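Local coordinates for cellulase (Xanthomonas axonopodis pv. citri, PDB 5HOS), which probably hydrolyses internal beta-1,4-glucosidic bonds of cellulose and related glucans, as an endo-beta-1,4-glucanase of glycosyl hydrolase family 5, at residues V130-F135 against A169-A174; V112-Y117 against N136-R141. One frame throughout, in Å; residues are numbered along the deposited sequence. Where two conformers were deposited one is given.

Interaction 1 of 2, residues V130-F135 against A169-A174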
loop_
_atom_site.group_PDB
_atom_site.type_symbol
_atom_site.label_atom_id
_atom_site.label_comp_id
_atom_site.label_asym_id
_atom_site.label_seq_id
_atom_site.Cartn_x
_atom_site.Cartn_y
_atom_site.Cartn_z
ATOM N N VAL A 130 -6.370 4.405 22.271
ATOM C CA VAL A 130 -5.906 5.049 21.036
ATOM C C VAL A 130 -7.088 5.746 20.355
ATOM O O VAL A 130 -7.682 5.206 19.413
ATOM C CB VAL A 130 -5.232 4.024 20.080
ATOM C CG1 VAL A 130 -4.673 4.709 18.822
ATOM C CG2 VAL A 130 -4.109 3.290 20.798
ATOM N N PRO A 131 -7.454 6.948 20.842
ATOM C CA PRO A 131 -8.559 7.654 20.187
ATOM C C PRO A 131 -8.194 8.153 18.792
ATOM O O PRO A 131 -7.011 8.241 18.452
ATOM C CB PRO A 131 -8.855 8.828 21.127
ATOM C CG PRO A 131 -7.634 9.005 21.946
ATOM C CD PRO A 131 -6.950 7.670 22.027
ATOM N N ILE A 132 -9.204 8.520 18.013
ATOM C CA ILE A 132 -8.983 8.994 16.635
ATOM C C ILE A 132 -7.941 10.123 16.608
ATOM O O ILE A 132 -7.105 10.181 15.700
ATOM C CB ILE A 132 -10.307 9.443 15.957
ATOM C CG1 ILE A 132 -11.134 8.257 15.431
ATOM C CG2 ILE A 132 -10.044 10.310 14.732
ATOM C CD1 ILE A 132 -11.118 6.972 16.218
ATOM N N SER A 133 -7.997 11.001 17.610
ATOM C CA SER A 133 -7.038 12.097 17.764
ATOM C C SER A 133 -5.578 11.645 17.681
ATOM O O SER A 133 -4.745 12.358 17.146
ATOM C CB SER A 133 -7.273 12.843 19.092
ATOM O OG SER A 133 -7.025 11.999 20.209
ATOM N N THR A 134 -5.270 10.466 18.216
ATOM C CA THR A 134 -3.920 9.927 18.141
ATOM C C THR A 134 -3.481 9.641 16.693
ATOM O O THR A 134 -2.347 9.940 16.306
ATOM C CB THR A 134 -3.801 8.672 19.021
ATOM O OG1 THR A 134 -3.962 9.067 20.391
ATOM C CG2 THR A 134 -2.451 7.986 18.854
ATOM N N PHE A 135 -4.390 9.079 15.908
ATOM C CA PHE A 135 -4.150 8.814 14.497
ATOM C C PHE A 135 -4.054 10.119 13.708
ATOM O O PHE A 135 -3.151 10.280 12.862
ATOM C CB PHE A 135 -5.259 7.895 13.961
ATOM C CG PHE A 135 -5.048 7.406 12.547
ATOM C CD1 PHE A 135 -3.815 6.886 12.129
ATOM C CD2 PHE A 135 -6.102 7.412 11.649
ATOM C CE1 PHE A 135 -3.642 6.415 10.842
ATOM C CE2 PHE A 135 -5.933 6.943 10.354
ATOM C CZ PHE A 135 -4.703 6.449 9.951
ATOM N N ALA A 169 -14.119 3.892 8.644
ATOM C CA ALA A 169 -14.404 5.016 7.738
ATOM C C ALA A 169 -14.420 6.356 8.467
ATOM O O ALA A 169 -13.950 7.341 7.928
ATOM C CB ALA A 169 -15.714 4.812 6.996
ATOM N N THR A 170 -14.966 6.386 9.686
ATOM C CA THR A 170 -14.970 7.603 10.508
ATOM C C THR A 170 -13.549 8.049 10.881
ATOM O O THR A 170 -13.226 9.226 10.758
ATOM C CB THR A 170 -15.825 7.397 11.771
ATOM O OG1 THR A 170 -17.154 7.070 11.361
ATOM C CG2 THR A 170 -15.848 8.654 12.657
ATOM N N ALA A 171 -12.709 7.095 11.306
ATOM C CA ALA A 171 -11.305 7.368 11.584
ATOM C C ALA A 171 -10.551 7.841 10.329
ATOM O O ALA A 171 -9.810 8.824 10.382
ATOM C CB ALA A 171 -10.631 6.128 12.165
ATOM N N ALA A 172 -10.746 7.141 9.212
ATOM C CA ALA A 172 -10.095 7.504 7.951
ATOM C C ALA A 172 -10.489 8.918 7.546
ATOM O O ALA A 172 -9.644 9.721 7.167
ATOM C CB ALA A 172 -10.453 6.521 6.850
ATOM N N GLN A 173 -11.775 9.210 7.657
ATOM C CA GLN A 173 -12.272 10.552 7.306
ATOM C C GLN A 173 -11.626 11.631 8.161
ATOM O O GLN A 173 -11.267 12.699 7.656
ATOM C CB GLN A 173 -13.789 10.616 7.456
ATOM C CG GLN A 173 -14.415 11.905 6.947
ATOM C CD GLN A 173 -14.214 12.066 5.464
ATOM O OE1 GLN A 173 -14.874 11.401 4.672
ATOM N NE2 GLN A 173 -13.285 12.935 5.072
ATOM N N ALA A 174 -11.474 11.357 9.452
ATOM C CA ALA A 174 -10.859 12.319 10.356
ATOM C C ALA A 174 -9.406 12.596 9.960
ATOM O O ALA A 174 -8.977 13.746 9.960
ATOM C CB ALA A 174 -10.943 11.828 11.787
#
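I132 CA and A171 CA stand 5.8 Å apart, the shortest CA separation where 130-135, a loop running into the start of helix 132-145, meets 169-174 within helix 165-181, and no hydrogen bond spans the junction. The contact illustrates how one branched side chain can pack on a helix face built of alanines. I132 carries most of it by dividing its two branches between residues three apart on the partner helix. Its CG1 lies 3.9 Å from A171 CB and almost as close to A171 CA, so it rests on the helix surface as well as on the methyl. The other branch, the CG2 methyl, meets A174 CB at 3.4 Å, tighter than ordinary van der Waals contact. This fork follows from a chi1 of -80°: CG1 sits beside the backbone N, and CG2 is anti to that N. A chi2 of only 35° folds CD1 back, and its approach to A171 CB is looser, at 4.2 Å.

Helices 132-145 and 165-181 are successive members of the outer layer of a TIM barrel, each following its own strand of the closed parallel sheet (109-114 and 152-155). F135, one turn after I132, lies deeper. A chi1 of -173° swings its ring away from its own N, and an edge comes towards the partner backbone, CD2 lying 4.2 Å from A171 O and that oxygen sitting near the ring plane. The same ring meets W139 with the two planes nearly perpendicular, and it touches M157. I125, from the loop preceding helix 132-145, packs on both I132 and F135.

Interaction 2 of 2, residues V112-Y117 against N136-R141; sequences VDVHNY and NDLWRR
V114 lies obliquely against the six-membered ring of W139, its CG2 methyl 3.5 Å from W139 CZ2 and a little further from CE2. The two side chains run past each other in opposite directions, whereas V114 and L138 meet tip to tip. L138 CD2 is 3.9 Å from V114 CG1 and equally far from V114 CG2, so one leucine methyl spans both valine branches. V114 CG2, placed beside its own backbone N by a chi1 of 178°, serves both the indole and the leucine. Two residues earlier, V112 contributes its backbone: V112 O lies 4.0 Å from W139 CH2, at the ring edge and near its plane.

The indole owes its placement partly to L156, whose backbone O accepts a hydrogen bond from W139 NE1; this satisfies a buried polar atom while the carbon rim stays turned to the strand. F154 meets the same ring with its plane inclined. W77 packs on both V114 and L138.

The charged side chains D113 and D137 lie off this apolar seam. D113 points away from the helix, and its OD2 accepts a hydrogen bond from H115 ND1 (2.7 Å) through its syn lone pair, nearly in the imidazole plane. On the helix, R141 NE donates to D137 OD2 at 2.8 Å in a salt bridge, on the syn side but 23° out of the carboxylate plane. Q81 NE2 donates to the same oxygen, R140 NH2 pairs with D137 OD1, and R141 reaches E87.

Strand 112-114 and helix segment 136-141 are almost antiparallel (166°), their axes 11.9 Å apart. A helix running back along the outside of its own strand before the neighbouring parallel strand 152-155 is the beta-alpha-beta crossover unit of the TIM barrel.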
loop_
_atom_site.group_PDB
_atom_site.type_symbol
_atom_site.label_atom_id
_atom_site.label_comp_id
_atom_site.label_asym_id
_atom_site.label_seq_id
_atom_site.Cartn_x
_atom_site.Cartn_y
_atom_site.Cartn_z
ATOM N N VAL A 112 4.189 6.403 1.349
ATOM C CA VAL A 112 4.521 6.158 2.746
ATOM C C VAL A 112 3.357 5.368 3.326
ATOM O O VAL A 112 2.262 5.903 3.474
ATOM C CB VAL A 112 4.743 7.460 3.537
ATOM C CG1 VAL A 112 5.041 7.146 5.002
ATOM C CG2 VAL A 112 5.876 8.268 2.920
ATOM N N ASP A 113 3.605 4.097 3.641
ATOM C CA ASP A 113 2.570 3.158 4.109
ATOM C C ASP A 113 2.767 2.942 5.597
ATOM O O ASP A 113 3.714 2.272 6.010
ATOM C CB ASP A 113 2.663 1.834 3.304
ATOM C CG ASP A 113 2.195 0.587 4.081
ATOM O OD1 ASP A 113 1.268 0.666 4.917
ATOM O OD2 ASP A 113 2.778 -0.494 3.830
ATOM N N VAL A 114 1.861 3.496 6.395
ATOM C CA VAL A 114 1.866 3.270 7.839
ATOM C C VAL A 114 1.317 1.849 8.005
ATOM O O VAL A 114 0.112 1.623 7.882
ATOM C CB VAL A 114 1.011 4.312 8.585
ATOM C CG1 VAL A 114 0.994 4.030 10.083
ATOM C CG2 VAL A 114 1.543 5.717 8.311
ATOM N N HIS A 115 2.225 0.907 8.270
ATOM C CA HIS A 115 1.967 -0.516 8.079
ATOM C C HIS A 115 1.524 -1.163 9.377
ATOM O O HIS A 115 2.192 -2.048 9.905
ATOM C CB HIS A 115 3.208 -1.202 7.491
ATOM C CG HIS A 115 2.926 -2.510 6.812
ATOM N ND1 HIS A 115 2.596 -2.601 5.478
ATOM C CD2 HIS A 115 2.966 -3.782 7.273
ATOM C CE1 HIS A 115 2.432 -3.868 5.148
ATOM N NE2 HIS A 115 2.648 -4.606 6.221
ATOM N N ASN A 116 0.362 -0.732 9.866
ATOM C CA ASN A 116 -0.020 -0.953 11.265
ATOM C C ASN A 116 -1.349 -1.642 11.592
ATOM O O ASN A 116 -1.665 -1.807 12.764
ATOM C CB ASN A 116 0.098 0.369 12.018
ATOM C CG ASN A 116 1.454 0.526 12.639
ATOM O OD1 ASN A 116 2.434 0.768 11.932
ATOM N ND2 ASN A 116 1.541 0.319 13.956
ATOM N N TYR A 117 -2.113 -2.053 10.583
ATOM C CA TYR A 117 -3.344 -2.818 10.815
ATOM C C TYR A 117 -4.319 -2.094 11.762
ATOM O O TYR A 117 -5.062 -2.726 12.502
ATOM C CB TYR A 117 -2.999 -4.238 11.305
ATOM C CG TYR A 117 -2.004 -4.940 10.416
ATOM C CD1 TYR A 117 -2.425 -5.637 9.292
ATOM C CD2 TYR A 117 -0.631 -4.867 10.668
ATOM C CE1 TYR A 117 -1.515 -6.262 8.451
ATOM C CE2 TYR A 117 0.288 -5.484 9.832
ATOM C CZ TYR A 117 -0.161 -6.190 8.730
ATOM O OH TYR A 117 0.739 -6.808 7.896
ATOM N N ASN A 136 -4.954 11.055 14.002
ATOM C CA ASN A 136 -4.919 12.384 13.386
ATOM C C ASN A 136 -3.566 13.072 13.558
ATOM O O ASN A 136 -3.061 13.695 12.625
ATOM C CB ASN A 136 -5.989 13.307 13.979
ATOM C CG ASN A 136 -7.400 12.965 13.537
ATOM O OD1 ASN A 136 -7.625 12.183 12.614
ATOM N ND2 ASN A 136 -8.373 13.574 14.209
ATOM N N ASP A 137 -2.990 12.970 14.755
ATOM C CA ASP A 137 -1.733 13.655 15.038
ATOM C C ASP A 137 -0.577 13.099 14.211
ATOM O O ASP A 137 0.244 13.867 13.730
ATOM C CB ASP A 137 -1.382 13.602 16.514
ATOM C CG ASP A 137 -0.169 14.423 16.830
ATOM O OD1 ASP A 137 -0.286 15.666 16.825
ATOM O OD2 ASP A 137 0.913 13.829 17.031
ATOM N N LEU A 138 -0.510 11.772 14.054
ATOM C CA LEU A 138 0.487 11.178 13.144
ATOM C C LEU A 138 0.397 11.812 11.762
ATOM O O LEU A 138 1.399 12.289 11.222
ATOM C CB LEU A 138 0.299 9.662 13.002
ATOM C CG LEU A 138 1.145 8.957 11.925
ATOM C CD1 LEU A 138 2.624 9.013 12.253
ATOM C CD2 LEU A 138 0.698 7.518 11.723
ATOM N N TRP A 139 -0.804 11.792 11.190
ATOM C CA TRP A 139 -0.994 12.267 9.815
ATOM C C TRP A 139 -0.846 13.777 9.655
ATOM O O TRP A 139 -0.416 14.222 8.597
ATOM C CB TRP A 139 -2.279 11.717 9.175
ATOM C CG TRP A 139 -1.993 10.367 8.586
ATOM C CD1 TRP A 139 -2.487 9.167 8.992
ATOM C CD2 TRP A 139 -1.053 10.086 7.543
ATOM N NE1 TRP A 139 -1.939 8.156 8.249
ATOM C CE2 TRP A 139 -1.047 8.690 7.354
ATOM C CE3 TRP A 139 -0.219 10.881 6.747
ATOM C CZ2 TRP A 139 -0.255 8.066 6.377
ATOM C CZ3 TRP A 139 0.580 10.263 5.776
ATOM C CH2 TRP A 139 0.557 8.866 5.604
ATOM N N ARG A 140 -1.179 14.548 10.691
ATOM C CA ARG A 140 -0.881 15.983 10.692
ATOM C C ARG A 140 0.622 16.207 10.527
ATOM O O ARG A 140 1.055 16.978 9.666
ATOM C CB ARG A 140 -1.359 16.652 11.988
ATOM C CG ARG A 140 -1.231 18.173 11.990
ATOM C CD ARG A 140 -1.668 18.792 13.310
ATOM N NE ARG A 140 -0.941 18.226 14.447
ATOM C CZ ARG A 140 0.300 18.546 14.824
ATOM N NH1 ARG A 140 1.019 19.459 14.169
ATOM N NH2 ARG A 140 0.833 17.942 15.879
ATOM N N ARG A 141 1.405 15.511 11.347
ATOM C CA ARG A 141 2.865 15.645 11.341
ATOM C C ARG A 141 3.502 15.138 10.052
ATOM O O ARG A 141 4.414 15.763 9.544
ATOM C CB ARG A 141 3.473 14.940 12.555
ATOM C CG ARG A 141 3.088 15.592 13.878
ATOM C CD ARG A 141 3.639 14.807 15.050
ATOM N NE ARG A 141 3.230 15.332 16.359
ATOM C CZ ARG A 141 3.808 16.344 17.009
ATOM N NH1 ARG A 141 4.839 17.013 16.498
ATOM N NH2 ARG A 141 3.336 16.697 18.200
#

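Both contacts use helix 132-145, interaction 1 at its start and interaction 2 about a turn further on. Interaction 2 seats the helix on the barrel wall and is wholly buried, with its centre about 12 Å from that of the chain; interaction 1 joins it to the next outer helix, 165-181, and is only partly buried, at about 19 Å. The packing changes accordingly: an isoleucine forked over small alanines between helices, against branched aliphatics and an indole filling the wider gap between helix and strand. The two adjoin, their centres about 10 Å apart, and the N136 side chain packs against A174. Neither depends on a hydrogen bond between its own segments.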